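Local coordinates for protein NUDIX hydrolase (Alicyclobacillus acidocaldarius subsp. acidocaldarius, PDB 3QSJ) that probably hydrolyses phosphorus-containing acid anhydrides with the help of divalent metal ions, and here binds calcium, at residues T12-R17 and V42-G47; R137-F142 and F156-G161; I24-V29 and T180-M185; G88-V93 and T103-D108. All blocks are in the same frame, centred on the assembly; numbering follows the deposited sequence.

In the fold
From the N terminus, strand 7-18 enters the central mixed sheet and contact 1 closes a loop through strand 24-31 back onto it at 42-47, beside the calcium site. Contact 3 starts inside that loop, at 24-29, and reaches across some 150 residues to 180-185, so contacts 1 and 3 cross along the chain; Arg-17 and Glu-25 form a salt bridge between them. Contact 4, a short closure after helix 72-87, and contact 2, the hairpin 137-142 with 156-161, both fall within the span of contact 3. Strand 7-18 of contact 1 runs parallel beside strand 151-160 of contact 2, and Leu-91 of contact 4, in the conformer described, packs near Leu-13 and Val-15.

Contact 1: residues T12-R17 and V42-G47; sequences TLVVIR and VAFPGG. With CA (calcium ion), chain B.
Thr-12 and Phe-44 meet at the packed end of this antiparallel strand pairing in the Nudix fold, where strand 7-18 runs beside the broken strand 42-48. The tight part gathers round the CG2 methyl of Thr-12, which lies 3.4 Å from CB of Phe-44 and 3.2 Å from the carbonyl O of Pro-45. With CG2 anti to the backbone N, and OG1 beside that N (chi1 -62°), the residue turns its methyl to the ring's edge and keeps the hydroxyl apart. One face of the same ring receives Val-14 CG2, a CH-pi contact at 4.2 Å from the ring centroid and displaced toward the rim. Helix 198-209 adds Val-203 and Leu-204 against Phe-44. Backbone pairing is sparse: Leu-13 N donates to Pro-45 O at 3.0 Å, close to linear at 169°, and beyond it Thr-12 and Gly-46 form a non-hydrogen-bonded pair, CA to CA 4.0 Å.

The looser side, toward Gly-46 and the metal, is linked through water. One water bridges Thr-12 OG1 and Phe-44 O, donating to Phe-44 O at 2.7 Å. Gly-46 is partly exposed, yet a CB on it would run into Thr-12 OG1. Its carbonyl turns toward the metal site it shares with Glu-82 and Glu-86: Gly-46 O binds the calcium ion at 2.3 Å, alongside two waters.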
loop_
_atom_site.group_PDB
_atom_site.type_symbol
_atom_site.label_atom_id
_atom_site.label_comp_id
_atom_site.label_asym_id
_atom_site.label_seq_id
_atom_site.Cartn_x
_atom_site.Cartn_y
_atom_site.Cartn_z
ATOM N N THR A 12 1.409 -3.291 -3.357
ATOM C CA THR A 12 1.140 -1.892 -3.083
ATOM C C THR A 12 -0.213 -1.750 -2.409
ATOM O O THR A 12 -1.171 -2.411 -2.813
ATOM C CB THR A 12 1.178 -1.120 -4.419
ATOM O OG1 THR A 12 2.492 -1.256 -4.966
ATOM C CG2 THR A 12 0.974 0.356 -4.198
ATOM N N LEU A 13 -0.307 -0.785 -1.483
ATOM C CA LEU A 13 -1.554 -0.537 -0.752
ATOM C C LEU A 13 -2.086 0.822 -1.098
ATOM O O LEU A 13 -1.407 1.846 -0.948
ATOM C CB LEU A 13 -1.360 -0.633 0.776
ATOM C CG LEU A 13 -2.664 -0.729 1.582
ATOM C CD1 LEU A 13 -3.490 -1.944 1.122
ATOM C CD2 LEU A 13 -2.330 -0.774 3.104
ATOM N N VAL A 14 -3.374 0.847 -1.502
ATOM C CA VAL A 14 -4.053 2.069 -1.904
ATOM C C VAL A 14 -4.989 2.333 -0.739
ATOM O O VAL A 14 -6.016 1.632 -0.590
ATOM C CB VAL A 14 -4.808 1.859 -3.240
ATOM C CG1 VAL A 14 -5.489 3.167 -3.697
ATOM C CG2 VAL A 14 -3.858 1.330 -4.330
ATOM N N VAL A 15 -4.624 3.309 0.094
ATOM C CA VAL A 15 -5.404 3.620 1.316
ATOM C C VAL A 15 -6.248 4.838 1.001
ATOM O O VAL A 15 -5.715 5.916 0.695
ATOM C CB VAL A 15 -4.457 3.871 2.520
ATOM C CG1 VAL A 15 -5.266 4.045 3.813
ATOM C CG2 VAL A 15 -3.433 2.730 2.672
ATOM N N ILE A 16 -7.553 4.687 1.106
ATOM C CA ILE A 16 -8.478 5.779 0.765
ATOM C C ILE A 16 -9.437 6.217 1.843
ATOM O O ILE A 16 -9.625 5.530 2.838
ATOM C CB ILE A 16 -9.343 5.340 -0.462
ATOM C CG1 ILE A 16 -10.333 4.174 -0.096
ATOM C CG2 ILE A 16 -8.476 5.052 -1.685
ATOM C CD1 ILE A 16 -11.368 3.823 -1.273
ATOM N N ARG A 17 -10.028 7.401 1.652
ATOM C CA ARG A 17 -11.066 7.843 2.580
ATOM C C ARG A 17 -12.042 8.743 1.774
ATOM O O ARG A 17 -11.704 9.224 0.698
ATOM C CB ARG A 17 -10.439 8.600 3.753
ATOM C CG ARG A 17 -9.872 9.960 3.320
ATOM C CD ARG A 17 -9.050 10.574 4.440
ATOM N NE ARG A 17 -8.618 11.950 4.116
ATOM C CZ ARG A 17 -7.866 12.664 4.937
ATOM N NH1 ARG A 17 -7.478 12.152 6.109
ATOM N NH2 ARG A 17 -7.497 13.911 4.603
ATOM N N VAL A 42 5.829 9.776 -7.888
ATOM C CA VAL A 42 4.775 9.670 -6.887
ATOM C C VAL A 42 4.250 8.242 -7.006
ATOM O O VAL A 42 4.288 7.648 -8.096
ATOM C CB VAL A 42 3.656 10.738 -7.025
ATOM C CG1 VAL A 42 4.207 12.150 -6.730
ATOM C CG2 VAL A 42 2.981 10.692 -8.408
ATOM N N ALA A 43 3.808 7.667 -5.880
ATOM C CA ALA A 43 3.276 6.325 -5.840
ATOM C C ALA A 43 2.486 6.097 -4.553
ATOM O O ALA A 43 2.313 6.978 -3.712
ATOM C CB ALA A 43 4.439 5.314 -5.915
ATOM N N PHE A 44 2.027 4.881 -4.416
ATOM C CA PHE A 44 1.382 4.502 -3.179
ATOM C C PHE A 44 2.429 3.698 -2.388
ATOM O O PHE A 44 3.378 3.167 -2.969
ATOM C CB PHE A 44 0.158 3.608 -3.455
ATOM C CG PHE A 44 -0.818 4.222 -4.443
ATOM C CD1 PHE A 44 -1.498 5.406 -4.137
ATOM C CD2 PHE A 44 -1.034 3.632 -5.688
ATOM C CE1 PHE A 44 -2.343 6.002 -5.077
ATOM C CE2 PHE A 44 -1.877 4.231 -6.627
ATOM C CZ PHE A 44 -2.514 5.414 -6.326
ATOM N N PRO A 45 2.250 3.542 -1.073
ATOM C CA PRO A 45 3.200 2.733 -0.295
ATOM C C PRO A 45 3.240 1.305 -0.800
ATOM O O PRO A 45 2.207 0.766 -1.225
ATOM C CB PRO A 45 2.615 2.792 1.150
ATOM C CG PRO A 45 1.848 4.096 1.182
ATOM C CD PRO A 45 1.187 4.121 -0.214
ATOM N N GLY A 46 4.419 0.709 -0.811
ATOM C CA GLY A 46 4.533 -0.662 -1.318
ATOM C C GLY A 46 5.960 -1.118 -1.439
ATOM O O GLY A 46 6.890 -0.393 -1.070
ATOM N N GLY A 47 6.158 -2.313 -1.944
ATOM C CA GLY A 47 7.525 -2.774 -2.121
ATOM C C GLY A 47 7.575 -4.263 -2.319
ATOM O O GLY A 47 6.546 -4.934 -2.437
HETATM CA CA CA B . 8.510 0.541 0.309
HETATM O O HOH W 1 4.296 1.224 -4.556
HETATM O O HOH W 2 10.385 -0.585 -0.485
HETATM O O HOH W 3 9.342 0.588 2.648
#

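Contact 2: residues R137-F142 and F156-G161; sequences RRIGRF and FFLCVG
Ile-139 packs between Phe-156 and Leu-158 at the apolar centre of an antiparallel beta hairpin, strand 137-143 with strand 151-160, interrupted by a classic beta bulge. Its two branches divide the work: a chi1 of 60°, which sets CG1 between the backbone N and carbonyl carbon and CG2 beside the N, sends CG1 to Phe-156 CB at 3.7 Å and CG2 to Leu-158 CB. Next to this, Phe-142 directs its ring edge toward the face of Phe-156 in an offset edge-to-face pair, planes at 72° and CD2 of Phe-142 to CE2 of Phe-156 at 3.6 Å. Pro-199 of helix 198-209 touches both rings.

The bulge is evident from the bonding. Ile-139 N donates to Phe-156 O at 2.8 Å, and Gly-140 N reaches the same oxygen only weakly, so two residues of one strand face a single residue of the other and the register shifts by one. Phe-156 N donates back to Gly-140 O at 2.9 Å. Farther along, Arg-137 and Leu-158 exchange a reciprocal pair of backbone bonds.

At the polar margin, Phe-157 CE1 comes to 3.9 Å from Arg-138 CB, beside the start of the arginine chain. That extended chain carries its guanidinium onward, where NH1 forms salt bridges with Asp-69 and Asp-72.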
loop_
_atom_site.group_PDB
_atom_site.type_symbol
_atom_site.label_atom_id
_atom_site.label_comp_id
_atom_site.label_asym_id
_atom_site.label_seq_id
_atom_site.Cartn_x
_atom_site.Cartn_y
_atom_site.Cartn_z
ATOM N N ARG A 137 -9.082 -5.256 -0.383
ATOM C CA ARG A 137 -9.644 -5.738 -1.608
ATOM C C ARG A 137 -8.520 -5.831 -2.647
ATOM O O ARG A 137 -7.821 -4.842 -2.897
ATOM C CB ARG A 137 -10.759 -4.785 -2.087
ATOM C CG ARG A 137 -11.367 -5.159 -3.417
ATOM C CD ARG A 137 -12.248 -4.026 -3.998
ATOM N NE ARG A 137 -12.873 -4.467 -5.249
ATOM C CZ ARG A 137 -14.019 -5.139 -5.324
ATOM N NH1 ARG A 137 -14.694 -5.445 -4.216
ATOM N NH2 ARG A 137 -14.479 -5.569 -6.516
ATOM N N ARG A 138 -8.361 -6.987 -3.296
ATOM C CA ARG A 138 -7.437 -7.077 -4.428
ATOM C C ARG A 138 -8.060 -6.271 -5.558
ATOM O O ARG A 138 -9.208 -6.545 -5.953
ATOM C CB ARG A 138 -7.227 -8.551 -4.839
ATOM C CG ARG A 138 -6.462 -8.623 -6.112
ATOM C CD ARG A 138 -6.045 -10.029 -6.531
ATOM N NE ARG A 138 -5.657 -10.039 -7.941
ATOM C CZ ARG A 138 -5.019 -11.064 -8.518
ATOM N NH1 ARG A 138 -4.650 -12.129 -7.791
ATOM N NH2 ARG A 138 -4.725 -11.027 -9.811
ATOM N N ILE A 139 -7.295 -5.266 -6.099
ATOM C CA ILE A 139 -7.827 -4.469 -7.205
ATOM C C ILE A 139 -7.031 -4.588 -8.498
ATOM O O ILE A 139 -7.446 -4.063 -9.527
ATOM C CB ILE A 139 -8.015 -3.005 -6.794
ATOM C CG1 ILE A 139 -6.639 -2.402 -6.350
ATOM C CG2 ILE A 139 -9.061 -2.937 -5.673
ATOM C CD1 ILE A 139 -6.718 -0.852 -6.086
ATOM N N GLY A 140 -5.874 -5.230 -8.448
ATOM C CA GLY A 140 -5.166 -5.397 -9.701
ATOM C C GLY A 140 -3.875 -6.151 -9.589
ATOM O O GLY A 140 -3.377 -6.384 -8.483
ATOM N N ARG A 141 -3.299 -6.477 -10.753
ATOM C CA ARG A 141 -1.974 -7.091 -10.773
ATOM C C ARG A 141 -1.312 -6.594 -12.039
ATOM O O ARG A 141 -1.940 -6.611 -13.112
ATOM C CB ARG A 141 -2.079 -8.612 -10.781
ATOM C CG ARG A 141 -0.735 -9.323 -10.767
ATOM C CD ARG A 141 -0.956 -10.838 -10.894
ATOM N NE ARG A 141 0.344 -11.526 -10.932
ATOM C CZ ARG A 141 0.521 -12.840 -10.863
ATOM N NH1 ARG A 141 -0.533 -13.664 -10.847
ATOM N NH2 ARG A 141 1.758 -13.350 -10.822
ATOM N N PHE A 142 -0.099 -6.056 -11.890
ATOM C CA PHE A 142 0.587 -5.469 -13.049
ATOM C C PHE A 142 2.010 -5.924 -13.111
ATOM O O PHE A 142 2.770 -5.783 -12.145
ATOM C CB PHE A 142 0.511 -3.933 -12.989
ATOM C CG PHE A 142 -0.901 -3.455 -13.158
ATOM C CD1 PHE A 142 -1.563 -3.613 -14.373
ATOM C CD2 PHE A 142 -1.611 -2.949 -12.079
ATOM C CE1 PHE A 142 -2.906 -3.276 -14.503
ATOM C CE2 PHE A 142 -2.946 -2.559 -12.231
ATOM C CZ PHE A 142 -3.573 -2.727 -13.446
ATOM N N PHE A 156 -1.937 -5.148 -6.305
ATOM C CA PHE A 156 -2.489 -3.918 -5.731
ATOM C C PHE A 156 -3.726 -4.280 -4.830
ATOM O O PHE A 156 -4.631 -5.002 -5.231
ATOM C CB PHE A 156 -3.015 -2.994 -6.882
ATOM C CG PHE A 156 -1.881 -2.275 -7.577
ATOM C CD1 PHE A 156 -1.606 -0.951 -7.282
ATOM C CD2 PHE A 156 -1.008 -2.967 -8.413
ATOM C CE1 PHE A 156 -0.491 -0.283 -7.866
ATOM C CE2 PHE A 156 0.116 -2.300 -8.994
ATOM C CZ PHE A 156 0.361 -0.982 -8.697
ATOM N N PHE A 157 -3.759 -3.696 -3.647
ATOM C CA PHE A 157 -4.825 -3.873 -2.686
ATOM C C PHE A 157 -5.355 -2.510 -2.326
ATOM O O PHE A 157 -4.593 -1.502 -2.253
ATOM C CB PHE A 157 -4.307 -4.596 -1.405
ATOM C CG PHE A 157 -3.938 -6.015 -1.726
ATOM C CD1 PHE A 157 -4.913 -7.017 -1.746
ATOM C CD2 PHE A 157 -2.622 -6.355 -2.000
ATOM C CE1 PHE A 157 -4.558 -8.344 -2.033
ATOM C CE2 PHE A 157 -2.277 -7.677 -2.316
ATOM C CZ PHE A 157 -3.274 -8.632 -2.447
ATOM N N LEU A 158 -6.631 -2.503 -2.004
ATOM C CA LEU A 158 -7.312 -1.285 -1.560
ATOM C C LEU A 158 -7.823 -1.487 -0.111
ATOM O O LEU A 158 -8.300 -2.576 0.210
ATOM C CB LEU A 158 -8.538 -1.080 -2.496
ATOM C CG LEU A 158 -9.388 0.151 -2.214
ATOM C CD1 LEU A 158 -8.661 1.418 -2.780
ATOM C CD2 LEU A 158 -10.743 0.056 -2.971
ATOM N N CYS A 159 -7.785 -0.427 0.723
ATOM C CA CYS A 159 -8.404 -0.450 2.053
ATOM C C CYS A 159 -8.806 0.939 2.410
ATOM O O CYS A 159 -8.418 1.902 1.742
ATOM C CB CYS A 159 -7.533 -1.091 3.120
ATOM S SG CYS A 159 -6.061 -0.124 3.509
ATOM N N VAL A 160 -9.660 1.047 3.417
ATOM C CA VAL A 160 -10.183 2.358 3.792
ATOM C C VAL A 160 -9.479 2.812 5.073
ATOM O O VAL A 160 -9.325 2.015 6.015
ATOM C CB VAL A 160 -11.711 2.229 4.025
ATOM C CG1 VAL A 160 -12.296 3.570 4.505
ATOM C CG2 VAL A 160 -12.381 1.807 2.745
ATOM N N GLY A 161 -9.021 4.057 5.073
ATOM C CA GLY A 161 -8.360 4.628 6.245
ATOM C C GLY A 161 -9.060 5.895 6.710
ATOM O O GLY A 161 -8.408 6.920 6.890
#

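Contact 3: residues I24-V29 and T180-M185; sequences IEVLVV and TPARDM
Glu-25 and Val-26 pair antiparallel with Pro-181 and Thr-180, the first as a non-hydrogen-bonded pair and the second through Val-26 N to Thr-180 O and Thr-180 N to Val-26 O, both 2.9 Å, and the ladder continues into the helix where Ala-182 N donates to Ile-24 O at 3.1 Å.

Among the side chains, Val-28 in the conformer described lays CG2 against Thr-180 CG2 and meets the selenomethionine methyl CE of Met-185 tip to tip. Bends at chi2 and chi3 (48° and 72°) fold the Met-185 chain back so that CE reaches the valine. Val-26 lies side by side with Thr-180, its CG1 also near Ala-182 CB, and Leu-204 and Leu-207 of helix 198-209 touch Val-26. Thr-180 OG1 is anti to its own amide and donates to Pro-181 O. Glu-25 packs its CG on Pro-181 CA, 3.8 Å away, while its carboxylate is bound by Arg-17 and the Ala-20 amide. Ile-24 O also accepts from a water that is held in turn by Arg-183 N, which ties the first turn of the helix to the start of strand 24-31.

Pro-181 occupies the N-cap position, and the whole is a strand-to-helix junction in which strand 174-181 joins the Nudix sheet beside strand 24-31 and passes straight into helix 182-190.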
loop_
_atom_site.group_PDB
_atom_site.type_symbol
_atom_site.label_atom_id
_atom_site.label_comp_id
_atom_site.label_asym_id
_atom_site.label_seq_id
_atom_site.Cartn_x
_atom_site.Cartn_y
_atom_site.Cartn_z
ATOM N N ILE A 24 -12.977 11.067 -3.373
ATOM C CA ILE A 24 -12.112 10.158 -2.622
ATOM C C ILE A 24 -10.725 10.790 -2.502
ATOM O O ILE A 24 -10.185 11.310 -3.485
ATOM C CB ILE A 24 -12.045 8.797 -3.340
ATOM C CG1 ILE A 24 -13.434 8.131 -3.314
ATOM C CG2 ILE A 24 -10.968 7.914 -2.677
ATOM C CD1 ILE A 24 -13.628 6.828 -4.141
ATOM N N GLU A 25 -10.112 10.643 -1.324
ATOM C CA GLU A 25 -8.739 11.055 -1.067
ATOM C C GLU A 25 -7.941 9.800 -0.846
ATOM O O GLU A 25 -8.499 8.806 -0.399
ATOM C CB GLU A 25 -8.662 11.952 0.176
ATOM C CG GLU A 25 -9.349 13.258 -0.143
ATOM C CD GLU A 25 -9.575 14.213 0.995
ATOM O OE1 GLU A 25 -9.180 13.888 2.144
ATOM O OE2 GLU A 25 -10.127 15.311 0.720
ATOM N N VAL A 26 -6.620 9.860 -1.081
ATOM C CA VAL A 26 -5.754 8.660 -1.051
ATOM C C VAL A 26 -4.389 9.042 -0.496
ATOM O O VAL A 26 -3.980 10.194 -0.685
ATOM C CB VAL A 26 -5.674 8.067 -2.496
ATOM C CG1 VAL A 26 -5.100 9.075 -3.530
ATOM C CG2 VAL A 26 -4.923 6.733 -2.517
ATOM N N LEU A 27 -3.666 8.094 0.143
ATOM C CA LEU A 27 -2.351 8.371 0.670
ATOM C C LEU A 27 -1.343 8.125 -0.445
ATOM O O LEU A 27 -1.264 7.018 -1.035
ATOM C CB LEU A 27 -2.022 7.441 1.853
ATOM C CG LEU A 27 -2.604 7.824 3.197
ATOM C CD1 LEU A 27 -2.270 6.747 4.217
ATOM C CD2 LEU A 27 -1.996 9.178 3.687
ATOM N N VAL A 28 -0.561 9.127 -0.719
ATOM C CA VAL A 28 0.486 8.943 -1.714
ATOM C C VAL A 28 1.774 9.349 -1.081
ATOM O O VAL A 28 1.782 10.091 -0.084
ATOM C CB VAL A 28 0.227 9.708 -3.041
ATOM C CG1 VAL A 28 -0.952 9.105 -3.811
ATOM C CG2 VAL A 28 0.022 11.208 -2.799
ATOM N N VAL A 29 2.873 8.894 -1.676
ATOM C CA VAL A 29 4.221 9.267 -1.224
ATOM C C VAL A 29 5.062 9.696 -2.426
ATOM O O VAL A 29 4.742 9.332 -3.559
ATOM C CB VAL A 29 4.898 8.112 -0.467
ATOM C CG1 VAL A 29 4.055 7.726 0.786
ATOM C CG2 VAL A 29 5.127 6.898 -1.384
ATOM N N THR A 180 -4.223 13.057 -0.476
ATOM C CA THR A 180 -4.576 13.954 -1.568
ATOM C C THR A 180 -5.863 13.548 -2.268
ATOM O O THR A 180 -6.098 12.351 -2.445
ATOM C CB THR A 180 -3.410 14.029 -2.618
ATOM O OG1 THR A 180 -3.759 14.971 -3.635
ATOM C CG2 THR A 180 -3.118 12.679 -3.264
ATOM N N PRO A 181 -6.714 14.487 -2.706
ATOM C CA PRO A 181 -7.846 14.072 -3.551
ATOM C C PRO A 181 -7.227 13.381 -4.790
ATOM O O PRO A 181 -6.191 13.842 -5.293
ATOM C CB PRO A 181 -8.491 15.399 -3.951
ATOM C CG PRO A 181 -8.023 16.371 -2.994
ATOM C CD PRO A 181 -6.671 15.961 -2.546
ATOM N N ALA A 182 -7.789 12.248 -5.223
ATOM C CA ALA A 182 -7.253 11.477 -6.383
ATOM C C ALA A 182 -7.282 12.309 -7.684
ATOM O O ALA A 182 -6.348 12.229 -8.481
ATOM C CB ALA A 182 -8.033 10.171 -6.544
ATOM N N ARG A 183 -8.319 13.164 -7.863
ATOM C CA ARG A 183 -8.449 14.076 -9.029
ATOM C C ARG A 183 -7.249 15.052 -9.152
ATOM O O ARG A 183 -6.707 15.241 -10.264
ATOM C CB ARG A 183 -9.774 14.850 -8.909
ATOM C CG ARG A 183 -10.298 15.420 -10.219
ATOM C CD ARG A 183 -11.639 16.116 -10.010
ATOM N NE ARG A 183 -12.677 15.204 -9.513
ATOM C CZ ARG A 183 -13.543 14.555 -10.287
ATOM N NH1 ARG A 183 -14.450 13.751 -9.747
ATOM N NH2 ARG A 183 -13.508 14.705 -11.610
ATOM N N ASP A 184 -6.871 15.696 -8.018
ATOM C CA ASP A 184 -5.759 16.661 -7.888
ATOM C C ASP A 184 -4.469 16.016 -8.392
ATOM O O ASP A 184 -3.793 16.559 -9.261
ATOM C CB ASP A 184 -5.530 17.048 -6.396
ATOM C CG ASP A 184 -6.269 18.248 -5.816
ATOM O OD1 ASP A 184 -7.347 18.596 -6.345
ATOM O OD2 ASP A 184 -5.802 18.786 -4.765
HETATM N N MSE A 185 -4.145 14.838 -7.840
HETATM C CA MSE A 185 -2.929 14.104 -8.149
HETATM C C MSE A 185 -2.899 13.646 -9.602
HETATM O O MSE A 185 -1.892 13.819 -10.290
HETATM C CB MSE A 185 -2.798 12.905 -7.221
HETATM C CG MSE A 185 -1.444 12.269 -7.317
HETATM SE SE MSE A 185 0.003 13.558 -7.203
HETATM C CE MSE A 185 -0.087 13.990 -5.449
HETATM O O HOH W 4 -10.849 12.205 -6.095
#

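Contact 4: residues G88-V93 and T103-D108; sequences GWLLAV and TPLAPD
Trp-89 lays its indole against Pro-104 in a CH-pi stack that joins two loops on the flank of the Nudix fold, the first leaving helix 72-87 and the second leading into helix 107-113. From CB, the tryptophan bond starts away from the partner segment, and a chi1 of -69°, with CG beside the backbone N, swings the ring back. CD2 and CE2 of Trp-89 come to 3.9 and 3.7 Å from Pro-104 CB. Farther out along the six-membered ring, CE3 lies near Pro-104 CA, CZ2 near CB and CH2 near both CB and CD, while CZ3 approaches Pro-104 N at 3.4 Å. Thus one face of the benzo ring is spread over the proline, whose CB sits 3.5 Å from the ring centroid and only 5° off the normal. At the other part of the indole, NE1 donates to the carbonyl O of Glu-166, which would help fix the ring's rotation.

Below this partly exposed stack lies a buried apolar patch: Leu-90 CD1 meets Leu-105 CD2 at 3.8 Å, with Ala-84 of helix 72-87 touching both leucines. Gly-88, the first residue beyond that helix to leave helical angles, takes a positive phi of 76°. Its carbonyl connects the two loops, since Leu-105 N donates to Gly-88 O at 3.0 Å.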
loop_
_atom_site.group_PDB
_atom_site.type_symbol
_atom_site.label_atom_id
_atom_site.label_comp_id
_atom_site.label_asym_id
_atom_site.label_seq_id
_atom_site.Cartn_x
_atom_site.Cartn_y
_atom_site.Cartn_z
ATOM N N GLY A 88 4.105 4.911 8.894
ATOM C CA GLY A 88 3.988 4.791 10.356
ATOM C C GLY A 88 2.638 4.373 10.909
ATOM O O GLY A 88 2.338 4.630 12.090
ATOM N N TRP A 89 1.776 3.825 10.055
ATOM C CA TRP A 89 0.477 3.319 10.537
ATOM C C TRP A 89 0.391 1.832 10.154
ATOM O O TRP A 89 0.656 1.471 8.985
ATOM C CB TRP A 89 -0.720 4.069 9.904
ATOM C CG TRP A 89 -0.841 5.504 10.384
ATOM C CD1 TRP A 89 -0.183 6.589 9.885
ATOM C CD2 TRP A 89 -1.702 6.005 11.419
ATOM N NE1 TRP A 89 -0.489 7.715 10.617
ATOM C CE2 TRP A 89 -1.416 7.386 11.570
ATOM C CE3 TRP A 89 -2.598 5.400 12.316
ATOM C CZ2 TRP A 89 -2.072 8.192 12.516
ATOM C CZ3 TRP A 89 -3.286 6.203 13.206
ATOM C CH2 TRP A 89 -3.047 7.586 13.276
ATOM N N LEU A 90 -0.076 1.007 11.100
ATOM C CA LEU A 90 -0.369 -0.403 10.823
ATOM C C LEU A 90 -1.813 -0.474 10.632
ATOM O O LEU A 90 -2.587 -0.221 11.583
ATOM C CB LEU A 90 -0.014 -1.352 11.985
ATOM C CG LEU A 90 1.355 -1.951 11.982
ATOM C CD1 LEU A 90 1.679 -2.598 13.337
ATOM C CD2 LEU A 90 1.538 -2.938 10.834
ATOM N N LEU A 91 -2.219 -0.803 9.414
ATOM C CA LEU A 91 -3.621 -0.922 9.044
ATOM C C LEU A 91 -4.114 -2.325 9.245
ATOM O O LEU A 91 -3.336 -3.290 9.147
ATOM C CB LEU A 91 -3.823 -0.570 7.563
ATOM C CG LEU A 91 -3.898 0.930 7.249
ATOM C CD1 LEU A 91 -2.669 1.611 7.621
ATOM C CD2 LEU A 91 -4.092 1.134 5.848
ATOM N N ALA A 92 -5.443 -2.437 9.475
ATOM C CA ALA A 92 -6.131 -3.757 9.538
ATOM C C ALA A 92 -5.525 -4.731 10.545
ATOM O O ALA A 92 -5.558 -5.930 10.328
ATOM C CB ALA A 92 -6.138 -4.408 8.134
ATOM N N VAL A 93 -5.112 -4.232 11.680
ATOM C CA VAL A 93 -4.588 -5.109 12.754
ATOM C C VAL A 93 -5.701 -5.338 13.786
ATOM O O VAL A 93 -6.463 -4.389 14.124
ATOM C CB VAL A 93 -3.297 -4.515 13.371
ATOM C CG1 VAL A 93 -2.856 -5.252 14.658
ATOM C CG2 VAL A 93 -2.156 -4.548 12.336
ATOM N N THR A 103 -4.302 3.074 16.711
ATOM C CA THR A 103 -3.246 4.015 17.015
ATOM C C THR A 103 -2.123 3.940 15.976
ATOM O O THR A 103 -1.884 2.898 15.358
ATOM C CB THR A 103 -2.656 3.752 18.428
ATOM O OG1 THR A 103 -2.180 2.417 18.453
ATOM C CG2 THR A 103 -3.675 3.980 19.571
ATOM N N PRO A 104 -1.368 5.031 15.820
ATOM C CA PRO A 104 -0.192 4.962 14.950
ATOM C C PRO A 104 0.950 4.279 15.701
ATOM O O PRO A 104 0.936 4.150 16.942
ATOM C CB PRO A 104 0.181 6.444 14.753
ATOM C CG PRO A 104 -0.292 7.116 16.021
ATOM C CD PRO A 104 -1.511 6.365 16.462
ATOM N N LEU A 105 1.978 3.935 14.965
ATOM C CA LEU A 105 3.205 3.441 15.584
ATOM C C LEU A 105 3.943 4.654 16.113
ATOM O O LEU A 105 3.910 5.728 15.509
ATOM C CB LEU A 105 4.091 2.768 14.504
ATOM C CG LEU A 105 3.541 1.490 13.893
ATOM C CD1 LEU A 105 4.324 1.165 12.611
ATOM C CD2 LEU A 105 3.635 0.320 14.911
ATOM N N ALA A 106 4.629 4.487 17.231
ATOM C CA ALA A 106 5.460 5.546 17.767
ATOM C C ALA A 106 6.682 5.660 16.805
ATOM O O ALA A 106 7.024 4.674 16.144
ATOM C CB ALA A 106 5.940 5.168 19.171
ATOM N N PRO A 107 7.332 6.833 16.717
ATOM C CA PRO A 107 8.532 6.961 15.863
ATOM C C PRO A 107 9.524 5.813 16.024
ATOM O O PRO A 107 10.001 5.292 15.017
ATOM C CB PRO A 107 9.159 8.282 16.333
ATOM C CG PRO A 107 8.037 9.067 16.858
ATOM C CD PRO A 107 7.048 8.098 17.437
ATOM N N ASP A 108 9.802 5.384 17.290
ATOM C CA ASP A 108 10.775 4.304 17.573
ATOM C C ASP A 108 10.345 2.942 17.039
ATOM O O ASP A 108 11.189 2.175 16.604
ATOM C CB ASP A 108 11.073 4.198 19.066
ATOM C CG ASP A 108 12.253 5.024 19.561
ATOM O OD1 ASP A 108 12.853 5.769 18.743
ATOM O OD2 ASP A 108 12.584 4.923 20.765
#